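Local coordinates for citrate synthase (Sulfolobus solfataricus, PDB 1O7X), which belongs to the citrate synthase family, has a mainly helical fold and is found here as an assembly of two chains, at residues E45-L50 with R338-L343; L50-K55 with E118-I123; K68-Y73 with A153-L158; E78-I83 with V131-R136. One frame throughout, in Å; residues are numbered along the deposited sequence.

Contact 1 of 4, residues E45-L50 with R338-L343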
loop_
_atom_site.group_PDB
_atom_site.type_symbol
_atom_site.label_atom_id
_atom_site.label_comp_id
_atom_site.label_asym_id
_atom_site.label_seq_id
_atom_site.Cartn_x
_atom_site.Cartn_y
_atom_site.Cartn_z
ATOM N N GLU A 45 13.235 21.855 8.245
ATOM C CA GLU A 45 12.023 22.511 8.689
ATOM C C GLU A 45 11.504 23.541 7.688
ATOM O O GLU A 45 10.299 23.660 7.423
ATOM C CB GLU A 45 12.288 23.205 10.031
ATOM C CG GLU A 45 12.364 22.287 11.229
ATOM C CD GLU A 45 13.767 21.902 11.634
ATOM O OE1 GLU A 45 14.676 22.028 10.789
ATOM O OE2 GLU A 45 13.993 21.481 12.788
ATOM N N GLU A 46 12.410 24.305 7.087
ATOM C CA GLU A 46 12.044 25.327 6.126
ATOM C C GLU A 46 11.543 24.644 4.859
ATOM O O GLU A 46 10.611 25.114 4.220
ATOM C CB GLU A 46 13.217 26.274 5.837
ATOM C CG GLU A 46 12.793 27.421 4.906
ATOM C CD GLU A 46 13.966 28.229 4.397
ATOM O OE1 GLU A 46 14.930 27.598 3.935
ATOM O OE2 GLU A 46 13.956 29.472 4.472
ATOM N N THR A 47 12.123 23.488 4.532
ATOM C CA THR A 47 11.690 22.686 3.393
ATOM C C THR A 47 10.333 22.055 3.684
ATOM O O THR A 47 9.509 21.845 2.775
ATOM C CB THR A 47 12.729 21.615 3.029
ATOM O OG1 THR A 47 14.003 22.236 2.848
ATOM C CG2 THR A 47 12.325 20.912 1.743
ATOM N N ILE A 48 10.060 21.762 4.954
ATOM C CA ILE A 48 8.736 21.228 5.272
ATOM C C ILE A 48 7.734 22.335 4.947
ATOM O O ILE A 48 6.926 22.152 4.038
ATOM C CB ILE A 48 8.605 20.777 6.717
ATOM C CG1 ILE A 48 9.517 19.577 6.971
ATOM C CG2 ILE A 48 7.162 20.430 7.013
ATOM C CD1 ILE A 48 9.729 19.342 8.443
ATOM N N TYR A 49 7.889 23.503 5.557
ATOM C CA TYR A 49 7.041 24.654 5.308
ATOM C C TYR A 49 6.806 24.964 3.834
ATOM O O TYR A 49 5.653 25.177 3.445
ATOM C CB TYR A 49 7.604 25.943 5.990
ATOM C CG TYR A 49 6.518 27.010 5.993
ATOM C CD1 TYR A 49 5.684 27.194 7.082
ATOM C CD2 TYR A 49 6.326 27.811 4.873
ATOM C CE1 TYR A 49 4.691 28.156 7.059
ATOM C CE2 TYR A 49 5.334 28.774 4.836
ATOM C CZ TYR A 49 4.527 28.934 5.941
ATOM O OH TYR A 49 3.536 29.884 5.890
ATOM N N LEU A 50 7.848 25.066 3.030
ATOM C CA LEU A 50 7.778 25.368 1.613
ATOM C C LEU A 50 7.012 24.332 0.804
ATOM O O LEU A 50 6.214 24.564 -0.108
ATOM C CB LEU A 50 9.223 25.492 1.084
ATOM C CG LEU A 50 9.418 25.640 -0.420
ATOM C CD1 LEU A 50 8.628 26.832 -0.940
ATOM C CD2 LEU A 50 10.876 25.765 -0.849
ATOM N N ARG A 338 11.996 11.227 2.325
ATOM C CA ARG A 338 10.914 11.222 1.345
ATOM C C ARG A 338 9.500 11.225 1.903
ATOM O O ARG A 338 8.565 11.580 1.144
ATOM C CB ARG A 338 11.124 10.147 0.296
ATOM C CG ARG A 338 10.323 10.100 -0.972
ATOM C CD ARG A 338 10.534 11.203 -1.998
ATOM N NE ARG A 338 11.947 11.301 -2.355
ATOM C CZ ARG A 338 12.473 10.709 -3.403
ATOM N NH1 ARG A 338 11.635 10.035 -4.189
ATOM N NH2 ARG A 338 13.767 10.749 -3.670
ATOM N N THR A 339 9.253 11.002 3.189
ATOM C CA THR A 339 7.916 11.097 3.754
ATOM C C THR A 339 7.330 12.470 3.407
ATOM O O THR A 339 6.160 12.513 3.009
ATOM C CB THR A 339 7.798 10.886 5.276
ATOM O OG1 THR A 339 8.143 9.554 5.639
ATOM C CG2 THR A 339 6.372 11.092 5.787
ATOM N N LEU A 340 8.064 13.558 3.523
ATOM C CA LEU A 340 7.686 14.901 3.131
ATOM C C LEU A 340 7.096 14.993 1.720
ATOM O O LEU A 340 5.989 15.457 1.504
ATOM C CB LEU A 340 8.909 15.837 3.074
ATOM C CG LEU A 340 8.629 17.300 2.698
ATOM C CD1 LEU A 340 7.368 17.831 3.398
ATOM C CD2 LEU A 340 9.833 18.166 3.065
ATOM N N GLY A 341 7.857 14.462 0.774
ATOM C CA GLY A 341 7.451 14.424 -0.617
ATOM C C GLY A 341 6.143 13.662 -0.801
ATOM O O GLY A 341 5.375 14.011 -1.699
ATOM N N TRP A 342 5.980 12.572 -0.047
ATOM C CA TRP A 342 4.787 11.729 -0.109
ATOM C C TRP A 342 3.605 12.570 0.357
ATOM O O TRP A 342 2.662 12.844 -0.404
ATOM C CB TRP A 342 5.004 10.457 0.727
ATOM C CG TRP A 342 5.904 9.400 0.148
ATOM C CD1 TRP A 342 6.162 9.224 -1.184
ATOM C CD2 TRP A 342 6.650 8.394 0.827
ATOM N NE1 TRP A 342 7.019 8.177 -1.366
ATOM C CE2 TRP A 342 7.338 7.642 -0.136
ATOM C CE3 TRP A 342 6.822 8.021 2.169
ATOM C CZ2 TRP A 342 8.169 6.570 0.188
ATOM C CZ3 TRP A 342 7.633 6.960 2.529
ATOM C CH2 TRP A 342 8.300 6.248 1.516
ATOM N N LEU A 343 3.661 13.101 1.583
ATOM C CA LEU A 343 2.567 13.963 2.052
ATOM C C LEU A 343 2.219 15.119 1.126
ATOM O O LEU A 343 1.047 15.319 0.754
ATOM C CB LEU A 343 2.836 14.414 3.503
ATOM C CG LEU A 343 3.000 13.174 4.405
ATOM C CD1 LEU A 343 3.688 13.449 5.715
ATOM C CD2 LEU A 343 1.628 12.587 4.681
#
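In the helical bundle that makes up most of the citrate synthase fold, Leu340 of helix 330-352 projects from its backbone onto Thr47 and Ile48 of helix 44-53. The contact is narrow and buried, and the two backbones come nearest at the CA atoms of Ile48 and Leu340, 6.8 Å apart. In Leu340, CG lies anti to the backbone N (chi1 -179°), which carries both methyls to the facing helix. Its CD2 does most of the work: it sits 3.7 Å from Thr47 O and 3.9 Å from Ile48 CA, so this methyl lies against backbone as much as against side chains. The other branch, CD1, approaches Ile48 CA at 4.1 Å. Thr47 meets the leucine with its methyl, its side chain running at about a right angle to that of Leu340, while its hydroxyl OG1 is bonded back to Ser43 O one turn earlier. Ile48 also packs on Ile124 of helix 116-138, and Leu340 on Thr181 and on Met51 of helix 44-53. On the isoleucine side the nearest side-chain approach is Ile48 CG1 to Leu340 CD2, 4.2 Å.

Contact 2 of 4, residues L50-K55 with E118-I123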
loop_
_atom_site.group_PDB
_atom_site.type_symbol
_atom_site.label_atom_id
_atom_site.label_comp_id
_atom_site.label_asym_id
_atom_site.label_seq_id
_atom_site.Cartn_x
_atom_site.Cartn_y
_atom_site.Cartn_z
ATOM N N LEU A 50 7.848 25.066 3.030
ATOM C CA LEU A 50 7.778 25.368 1.613
ATOM C C LEU A 50 7.012 24.332 0.804
ATOM O O LEU A 50 6.214 24.564 -0.108
ATOM C CB LEU A 50 9.223 25.492 1.084
ATOM C CG LEU A 50 9.418 25.640 -0.420
ATOM C CD1 LEU A 50 8.628 26.832 -0.940
ATOM C CD2 LEU A 50 10.876 25.765 -0.849
ATOM N N MET A 51 7.320 23.065 1.097
ATOM C CA MET A 51 6.680 21.972 0.362
ATOM C C MET A 51 5.188 22.013 0.665
ATOM O O MET A 51 4.381 22.035 -0.257
ATOM C CB MET A 51 7.404 20.679 0.721
ATOM C CG MET A 51 8.727 20.529 -0.016
ATOM S SD MET A 51 8.513 20.422 -1.788
ATOM C CE MET A 51 9.659 19.152 -2.270
ATOM N N LEU A 52 4.811 22.106 1.936
ATOM C CA LEU A 52 3.426 22.114 2.328
ATOM C C LEU A 52 2.651 23.397 2.115
ATOM O O LEU A 52 1.503 23.333 1.651
ATOM C CB LEU A 52 3.330 21.662 3.788
ATOM C CG LEU A 52 3.796 20.235 4.120
ATOM C CD1 LEU A 52 3.387 19.923 5.560
ATOM C CD2 LEU A 52 3.302 19.186 3.144
ATOM N N TYR A 53 3.176 24.557 2.500
ATOM C CA TYR A 53 2.426 25.800 2.372
ATOM C C TYR A 53 2.664 26.534 1.058
ATOM O O TYR A 53 1.964 27.529 0.830
ATOM C CB TYR A 53 2.691 26.745 3.543
ATOM C CG TYR A 53 2.217 26.201 4.864
ATOM C CD1 TYR A 53 2.954 25.262 5.561
ATOM C CD2 TYR A 53 1.023 26.624 5.423
ATOM C CE1 TYR A 53 2.515 24.763 6.780
ATOM C CE2 TYR A 53 0.568 26.137 6.625
ATOM C CZ TYR A 53 1.321 25.210 7.303
ATOM O OH TYR A 53 0.877 24.718 8.514
ATOM N N GLY A 54 3.606 26.116 0.231
ATOM C CA GLY A 54 3.886 26.728 -1.039
ATOM C C GLY A 54 4.806 27.916 -1.120
ATOM O O GLY A 54 4.929 28.521 -2.198
ATOM N N LYS A 55 5.458 28.308 -0.030
ATOM C CA LYS A 55 6.363 29.455 -0.045
ATOM C C LYS A 55 7.321 29.426 1.147
ATOM O O LYS A 55 7.153 28.629 2.067
ATOM C CB LYS A 55 5.581 30.772 -0.032
ATOM C CG LYS A 55 5.375 31.384 1.352
ATOM C CD LYS A 55 3.917 31.339 1.778
ATOM C CE LYS A 55 3.760 31.916 3.184
ATOM N NZ LYS A 55 2.443 32.610 3.334
ATOM N N GLU A 118 -1.456 20.678 8.689
ATOM C CA GLU A 118 -1.158 20.476 10.101
ATOM C C GLU A 118 -0.997 18.987 10.398
ATOM O O GLU A 118 -0.130 18.534 11.140
ATOM C CB GLU A 118 -2.234 21.101 10.988
ATOM C CG GLU A 118 -1.875 21.033 12.468
ATOM C CD GLU A 118 -2.905 21.617 13.414
ATOM O OE1 GLU A 118 -4.008 22.018 12.983
ATOM O OE2 GLU A 118 -2.593 21.673 14.635
ATOM N N LYS A 119 -1.853 18.191 9.760
ATOM C CA LYS A 119 -1.839 16.744 9.909
ATOM C C LYS A 119 -0.547 16.208 9.331
ATOM O O LYS A 119 0.065 15.374 9.995
ATOM C CB LYS A 119 -3.088 16.150 9.300
ATOM C CG LYS A 119 -3.658 14.844 9.775
ATOM C CD LYS A 119 -3.207 14.378 11.136
ATOM C CE LYS A 119 -3.518 12.902 11.325
ATOM N NZ LYS A 119 -4.662 12.688 12.251
ATOM N N ALA A 120 -0.100 16.682 8.171
ATOM C CA ALA A 120 1.159 16.212 7.586
ATOM C C ALA A 120 2.327 16.550 8.494
ATOM O O ALA A 120 3.206 15.741 8.784
ATOM C CB ALA A 120 1.373 16.748 6.188
ATOM N N ILE A 121 2.314 17.735 9.092
ATOM C CA ILE A 121 3.327 18.147 10.068
ATOM C C ILE A 121 3.369 17.152 11.232
ATOM O O ILE A 121 4.462 16.760 11.652
ATOM C CB ILE A 121 3.076 19.569 10.614
ATOM C CG1 ILE A 121 3.392 20.626 9.544
ATOM C CG2 ILE A 121 3.839 19.889 11.893
ATOM C CD1 ILE A 121 2.496 21.834 9.774
ATOM N N SER A 122 2.189 16.748 11.717
ATOM C CA SER A 122 2.168 15.814 12.832
ATOM C C SER A 122 2.692 14.446 12.431
ATOM O O SER A 122 3.296 13.766 13.263
ATOM C CB SER A 122 0.809 15.719 13.508
ATOM O OG SER A 122 -0.076 14.941 12.729
ATOM N N ILE A 123 2.555 14.059 11.175
ATOM C CA ILE A 123 3.031 12.792 10.666
ATOM C C ILE A 123 4.530 12.774 10.483
ATOM O O ILE A 123 5.171 11.767 10.811
ATOM C CB ILE A 123 2.319 12.401 9.350
ATOM C CG1 ILE A 123 0.808 12.369 9.640
ATOM C CG2 ILE A 123 2.859 11.086 8.826
ATOM C CD1 ILE A 123 -0.120 11.638 8.725
#
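Apolar packing joins Leu52 and Tyr53, in the last turn of helix 44-53, to Ala120 and Ile121 on helix 116-138. The CD1 methyl of Leu52 touches both partners, 3.8 Å from Ala120 CB and 4.0 Å from Ile121 CG1. Beside it, the phenol of Tyr53 takes the end of the isoleucine at its rim: Ile121 CD1 lies near the plane of the ring, 3.5 Å from Tyr53 OH and 4.2 Å from Tyr53 CE1, the two side chains crossing at about a right angle. In Ile121, CG1 lies anti to the carbonyl carbon (chi1 -72°) and the extended chi2 (150°) takes CD1 on to the tyrosine. Aromatic packing continues within the first helix, where the Tyr53 ring stacks with that of Tyr49.

Polar bonds stay within each segment or go to other parts of the chain. Ser122 OG donates to Lys119 O at 2.8 Å, sharing that carbonyl with the amide of Ile123. The contact therefore probably depends on apolar fit, with the phenol oxygen at its partly exposed rim.

Contact 3 of 4, residues K68-Y73 with A153-L158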
loop_
_atom_site.group_PDB
_atom_site.type_symbol
_atom_site.label_atom_id
_atom_site.label_comp_id
_atom_site.label_asym_id
_atom_site.label_seq_id
_atom_site.Cartn_x
_atom_site.Cartn_y
_atom_site.Cartn_z
ATOM N N LYS A 68 5.118 23.263 16.478
ATOM C CA LYS A 68 4.201 22.184 16.113
ATOM C C LYS A 68 4.996 20.888 16.051
ATOM O O LYS A 68 4.701 20.014 16.883
ATOM C CB LYS A 68 3.399 22.535 14.873
ATOM C CG LYS A 68 2.197 21.623 14.663
ATOM C CD LYS A 68 0.982 22.062 15.462
ATOM C CE LYS A 68 0.160 20.841 15.879
ATOM N NZ LYS A 68 -0.099 20.868 17.355
ATOM N N LEU A 69 6.036 20.746 15.234
ATOM C CA LEU A 69 6.824 19.515 15.249
ATOM C C LEU A 69 7.079 19.048 16.675
ATOM O O LEU A 69 6.587 17.985 17.052
ATOM C CB LEU A 69 8.189 19.607 14.582
ATOM C CG LEU A 69 8.274 19.811 13.080
ATOM C CD1 LEU A 69 9.716 20.041 12.658
ATOM C CD2 LEU A 69 7.674 18.641 12.327
ATOM N N ASN A 70 7.765 19.831 17.493
ATOM C CA ASN A 70 8.100 19.532 18.874
ATOM C C ASN A 70 6.997 18.981 19.771
ATOM O O ASN A 70 7.291 18.223 20.701
ATOM C CB ASN A 70 8.681 20.775 19.556
ATOM C CG ASN A 70 10.158 20.974 19.309
ATOM O OD1 ASN A 70 10.943 20.044 19.097
ATOM N ND2 ASN A 70 10.552 22.254 19.323
ATOM N N GLU A 71 5.741 19.330 19.549
ATOM C CA GLU A 71 4.591 18.856 20.264
ATOM C C GLU A 71 4.109 17.484 19.805
ATOM O O GLU A 71 3.135 16.969 20.354
ATOM C CB GLU A 71 3.412 19.820 19.993
ATOM C CG GLU A 71 3.279 20.900 21.035
ATOM C CD GLU A 71 2.060 21.787 21.004
ATOM O OE1 GLU A 71 1.288 21.809 20.025
ATOM O OE2 GLU A 71 1.897 22.497 22.035
ATOM N N GLU A 72 4.687 16.936 18.745
ATOM C CA GLU A 72 4.171 15.750 18.095
ATOM C C GLU A 72 5.063 14.538 17.952
ATOM O O GLU A 72 4.737 13.675 17.122
ATOM C CB GLU A 72 3.777 16.221 16.677
ATOM C CG GLU A 72 2.593 17.135 16.538
ATOM C CD GLU A 72 1.280 16.573 17.031
ATOM O OE1 GLU A 72 1.167 15.377 17.379
ATOM O OE2 GLU A 72 0.316 17.377 17.083
ATOM N N TYR A 73 6.134 14.377 18.712
ATOM C CA TYR A 73 6.994 13.209 18.565
ATOM C C TYR A 73 6.443 11.973 19.261
ATOM O O TYR A 73 6.656 10.849 18.797
ATOM C CB TYR A 73 8.415 13.461 19.052
ATOM C CG TYR A 73 9.224 14.397 18.182
ATOM C CD1 TYR A 73 9.631 15.627 18.702
ATOM C CD2 TYR A 73 9.600 14.094 16.881
ATOM C CE1 TYR A 73 10.378 16.516 17.958
ATOM C CE2 TYR A 73 10.347 14.972 16.133
ATOM C CZ TYR A 73 10.738 16.178 16.674
ATOM O OH TYR A 73 11.485 17.086 15.949
ATOM N N ALA A 153 16.651 17.448 12.998
ATOM C CA ALA A 153 17.830 16.578 12.899
ATOM C C ALA A 153 18.396 16.284 14.289
ATOM O O ALA A 153 18.624 15.125 14.694
ATOM C CB ALA A 153 18.857 17.216 11.990
ATOM N N LYS A 154 18.596 17.328 15.103
ATOM C CA LYS A 154 19.089 17.139 16.469
ATOM C C LYS A 154 18.124 16.178 17.156
ATOM O O LYS A 154 18.511 15.100 17.577
ATOM C CB LYS A 154 19.217 18.470 17.183
ATOM C CG LYS A 154 19.667 18.514 18.629
ATOM C CD LYS A 154 20.455 19.788 18.880
ATOM C CE LYS A 154 20.698 20.124 20.340
ATOM N NZ LYS A 154 20.060 21.394 20.784
ATOM N N SER A 155 16.836 16.465 17.173
ATOM C CA SER A 155 15.884 15.571 17.805
ATOM C C SER A 155 16.038 14.109 17.426
ATOM O O SER A 155 16.106 13.245 18.307
ATOM C CB SER A 155 14.455 16.065 17.542
ATOM O OG SER A 155 14.143 17.038 18.544
ATOM N N PHE A 156 16.107 13.808 16.134
ATOM C CA PHE A 156 16.212 12.459 15.610
ATOM C C PHE A 156 17.503 11.776 16.008
ATOM O O PHE A 156 17.450 10.645 16.474
ATOM C CB PHE A 156 16.052 12.471 14.089
ATOM C CG PHE A 156 16.228 11.154 13.394
ATOM C CD1 PHE A 156 15.241 10.190 13.416
ATOM C CD2 PHE A 156 17.379 10.877 12.687
ATOM C CE1 PHE A 156 15.411 8.993 12.748
ATOM C CE2 PHE A 156 17.563 9.693 12.009
ATOM C CZ PHE A 156 16.572 8.741 12.037
ATOM N N LEU A 157 18.642 12.443 15.870
ATOM C CA LEU A 157 19.916 11.808 16.238
ATOM C C LEU A 157 19.983 11.437 17.710
ATOM O O LEU A 157 20.483 10.364 18.070
ATOM C CB LEU A 157 21.069 12.704 15.803
ATOM C CG LEU A 157 21.099 13.059 14.315
ATOM C CD1 LEU A 157 22.270 13.985 14.010
ATOM C CD2 LEU A 157 21.221 11.808 13.469
ATOM N N LEU A 158 19.459 12.295 18.580
ATOM C CA LEU A 158 19.433 12.084 20.020
ATOM C C LEU A 158 18.615 10.845 20.375
ATOM O O LEU A 158 18.958 9.982 21.173
ATOM C CB LEU A 158 18.868 13.314 20.745
ATOM C CG LEU A 158 19.532 13.772 22.048
ATOM C CD1 LEU A 158 20.980 14.197 21.812
ATOM C CD2 LEU A 158 18.811 14.947 22.698
#
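The Tyr73 ring meets Ser155 obliquely, while over one of its faces lies Leu69 O, 4.1 Å above the plane and displaced toward the rim, and at its edge, in plane, sits Asn70 OD1. This arrangement links the chain running on from helix 59-70 to helix 152-161 in the mainly helical citrate synthase fold. With CG anti to the carbonyl carbon (chi1 -70°), Tyr73 reaches that helix and touches it with its outer end: CZ is 3.8 Å from Ser155 CB, and CE1 is 3.8 Å from Ser155 OG. The approach is van der Waals in kind; the serine hydroxyl is hydrogen-bonded to Glu147 O, and weakly to Ser151 O. Asn70 likewise has its polar partner elsewhere, OD1 accepting from Ser149 N, so both polar groups beside the phenol are tied to the loop that precedes helix 152-161. Tyr73 packs further on Pro146 of that loop and on Ala125 of helix 116-138. The closest approach across the contact is made by the phenol oxygen, Tyr73 OH lying 3.5 Å from Ser155 CB.

Contact 4 of 4, residues E78-I83 with V131-R136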
loop_
_atom_site.group_PDB
_atom_site.type_symbol
_atom_site.label_atom_id
_atom_site.label_comp_id
_atom_site.label_asym_id
_atom_site.label_seq_id
_atom_site.Cartn_x
_atom_site.Cartn_y
_atom_site.Cartn_z
ATOM N N GLU A 78 1.442 1.467 22.125
ATOM C CA GLU A 78 1.001 0.306 21.366
ATOM C C GLU A 78 1.769 0.218 20.057
ATOM O O GLU A 78 2.197 -0.880 19.718
ATOM C CB GLU A 78 -0.494 0.314 21.068
ATOM C CG GLU A 78 -1.343 0.401 22.322
ATOM C CD GLU A 78 -1.210 1.752 23.007
ATOM O OE1 GLU A 78 -1.126 2.749 22.266
ATOM O OE2 GLU A 78 -1.155 1.781 24.251
ATOM N N VAL A 79 1.967 1.344 19.389
ATOM C CA VAL A 79 2.771 1.314 18.175
ATOM C C VAL A 79 4.174 0.788 18.509
ATOM O O VAL A 79 4.651 -0.152 17.852
ATOM C CB VAL A 79 2.910 2.684 17.504
ATOM C CG1 VAL A 79 3.752 2.550 16.245
ATOM C CG2 VAL A 79 1.550 3.263 17.173
ATOM N N LEU A 80 4.798 1.346 19.547
ATOM C CA LEU A 80 6.128 0.869 19.888
ATOM C C LEU A 80 6.058 -0.587 20.308
ATOM O O LEU A 80 6.934 -1.319 19.836
ATOM C CB LEU A 80 6.874 1.714 20.906
ATOM C CG LEU A 80 6.943 3.215 20.598
ATOM C CD1 LEU A 80 7.238 4.010 21.859
ATOM C CD2 LEU A 80 7.977 3.462 19.513
ATOM N N ASP A 81 5.062 -1.028 21.081
ATOM C CA ASP A 81 4.990 -2.431 21.466
ATOM C C ASP A 81 4.890 -3.335 20.253
ATOM O O ASP A 81 5.467 -4.411 20.165
ATOM C CB ASP A 81 3.805 -2.720 22.368
ATOM C CG ASP A 81 3.899 -2.050 23.724
ATOM O OD1 ASP A 81 4.922 -1.392 24.028
ATOM O OD2 ASP A 81 2.883 -2.215 24.452
ATOM N N THR A 82 4.115 -2.924 19.278
ATOM C CA THR A 82 3.937 -3.624 18.016
ATOM C C THR A 82 5.273 -3.817 17.317
ATOM O O THR A 82 5.590 -4.905 16.829
ATOM C CB THR A 82 2.973 -2.728 17.208
ATOM O OG1 THR A 82 1.628 -3.084 17.517
ATOM C CG2 THR A 82 3.206 -2.799 15.725
ATOM N N ILE A 83 6.072 -2.747 17.250
ATOM C CA ILE A 83 7.376 -2.760 16.587
ATOM C C ILE A 83 8.279 -3.682 17.395
ATOM O O ILE A 83 9.024 -4.490 16.847
ATOM C CB ILE A 83 8.009 -1.372 16.430
ATOM C CG1 ILE A 83 7.371 -0.609 15.249
ATOM C CG2 ILE A 83 9.528 -1.414 16.219
ATOM C CD1 ILE A 83 7.772 0.854 15.275
ATOM N N VAL A 131 11.209 5.784 12.719
ATOM C CA VAL A 131 12.551 5.519 12.226
ATOM C C VAL A 131 13.569 5.384 13.338
ATOM O O VAL A 131 14.387 4.439 13.398
ATOM C CB VAL A 131 12.928 6.642 11.260
ATOM C CG1 VAL A 131 14.267 6.385 10.602
ATOM C CG2 VAL A 131 11.835 6.742 10.208
ATOM N N ALA A 132 13.523 6.302 14.311
ATOM C CA ALA A 132 14.483 6.195 15.415
ATOM C C ALA A 132 14.317 4.849 16.097
ATOM O O ALA A 132 15.314 4.148 16.282
ATOM C CB ALA A 132 14.305 7.379 16.346
ATOM N N ASN A 133 13.066 4.474 16.421
ATOM C CA ASN A 133 12.801 3.223 17.137
ATOM C C ASN A 133 12.866 1.939 16.360
ATOM O O ASN A 133 13.107 0.881 16.947
ATOM C CB ASN A 133 11.488 3.371 17.910
ATOM C CG ASN A 133 11.805 4.383 19.015
ATOM O OD1 ASN A 133 12.556 4.008 19.915
ATOM N ND2 ASN A 133 11.276 5.585 18.879
ATOM N N VAL A 134 12.774 1.989 15.038
ATOM C CA VAL A 134 12.966 0.765 14.240
ATOM C C VAL A 134 14.459 0.442 14.374
ATOM O O VAL A 134 14.838 -0.722 14.490
ATOM C CB VAL A 134 12.579 0.962 12.778
ATOM C CG1 VAL A 134 13.258 -0.064 11.875
ATOM C CG2 VAL A 134 11.072 0.939 12.615
ATOM N N TYR A 135 15.290 1.495 14.353
ATOM C CA TYR A 135 16.704 1.331 14.571
ATOM C C TYR A 135 17.022 0.760 15.950
ATOM O O TYR A 135 17.766 -0.223 16.047
ATOM C CB TYR A 135 17.416 2.679 14.433
ATOM C CG TYR A 135 18.873 2.630 14.826
ATOM C CD1 TYR A 135 19.711 1.666 14.275
ATOM C CD2 TYR A 135 19.416 3.506 15.757
ATOM C CE1 TYR A 135 21.051 1.604 14.596
ATOM C CE2 TYR A 135 20.758 3.439 16.105
ATOM C CZ TYR A 135 21.573 2.507 15.506
ATOM O OH TYR A 135 22.919 2.437 15.798
ATOM N N ARG A 136 16.465 1.373 17.015
ATOM C CA ARG A 136 16.768 0.859 18.346
ATOM C C ARG A 136 16.410 -0.608 18.490
ATOM O O ARG A 136 17.175 -1.372 19.048
ATOM C CB ARG A 136 16.114 1.645 19.463
ATOM C CG ARG A 136 16.254 3.143 19.315
ATOM C CD ARG A 136 15.974 3.819 20.656
ATOM N NE ARG A 136 17.177 4.483 21.099
ATOM C CZ ARG A 136 18.059 4.146 22.018
ATOM N NH1 ARG A 136 17.911 3.036 22.722
ATOM N NH2 ARG A 136 19.101 4.947 22.200
#
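Leu80 and Asn133 form the closer part of the packing between helix 77-85 and helix 116-138. The CD2 methyl of Leu80 lies over the root of the asparagine side chain, 3.9 Å from Asn133 CB and 4.0 Å from Asn133 CG. The torsion of Leu80, with CG anti to the carbonyl carbon (chi1 -51°), brings this branch across although the CB itself does not point at the facing helix. Asn133 does point there: its CB, CG and ND2 all lie within about 4 Å of the Leu80 CD2 methyl, while ND2 donates to Thr129 O one turn back and to Arg144 O, and OD1 is also hydrogen-bonded outside the two segments.

At Ile83 and Val134 the approaches are slightly longer, though the backbones are nearer, with CA atoms 7.0 Å apart, and Ile83 has the larger share of the interface. Ile83 CD1 stands 4.2 Å from Val134 CG2, and Ile83 CG2 stays 4.3 Å from Asn133 O. The axes of the two short segments pass 10.5 Å apart and run in broadly the same direction, 34° from parallel, a spacing bridged by these side chains. Leu130, also on helix 116-138, packs on Ile83 and Val79. On the far side of helix 77-85, Glu78 and Asp81 are partly exposed, while Asp81 packs on Leu85 of the second subunit and Thr82 on its Thr82 counterpart there. The four touching residues are all buried, which is consistent with cohesion from dispersion and the exclusion of water.

Helix 116-138 ties much of the set together: it supplies one segment of contact 2 and, farther along, one of contact 4, whose centres lie about 24 Å apart. Contacts 1 and 2 share helix 44-53, their centres are about 6 Å apart, and they touch where Leu343 CB meets Ala120 CB at 3.8 Å. Contact 3 adjoins both, through Leu69 against Glu45 and through Lys68 and Glu72 against Ile121 and Ser122. It reaches contact 4 by the ring of Phe156, whose CE1 is 3.6 Å from Val131 CG1. Contacts 1 and 4 do not touch, their nearest atoms staying about 7 Å apart. Along the chain, contacts 2, 3 and 4 are all nested within the loop closed by contact 1.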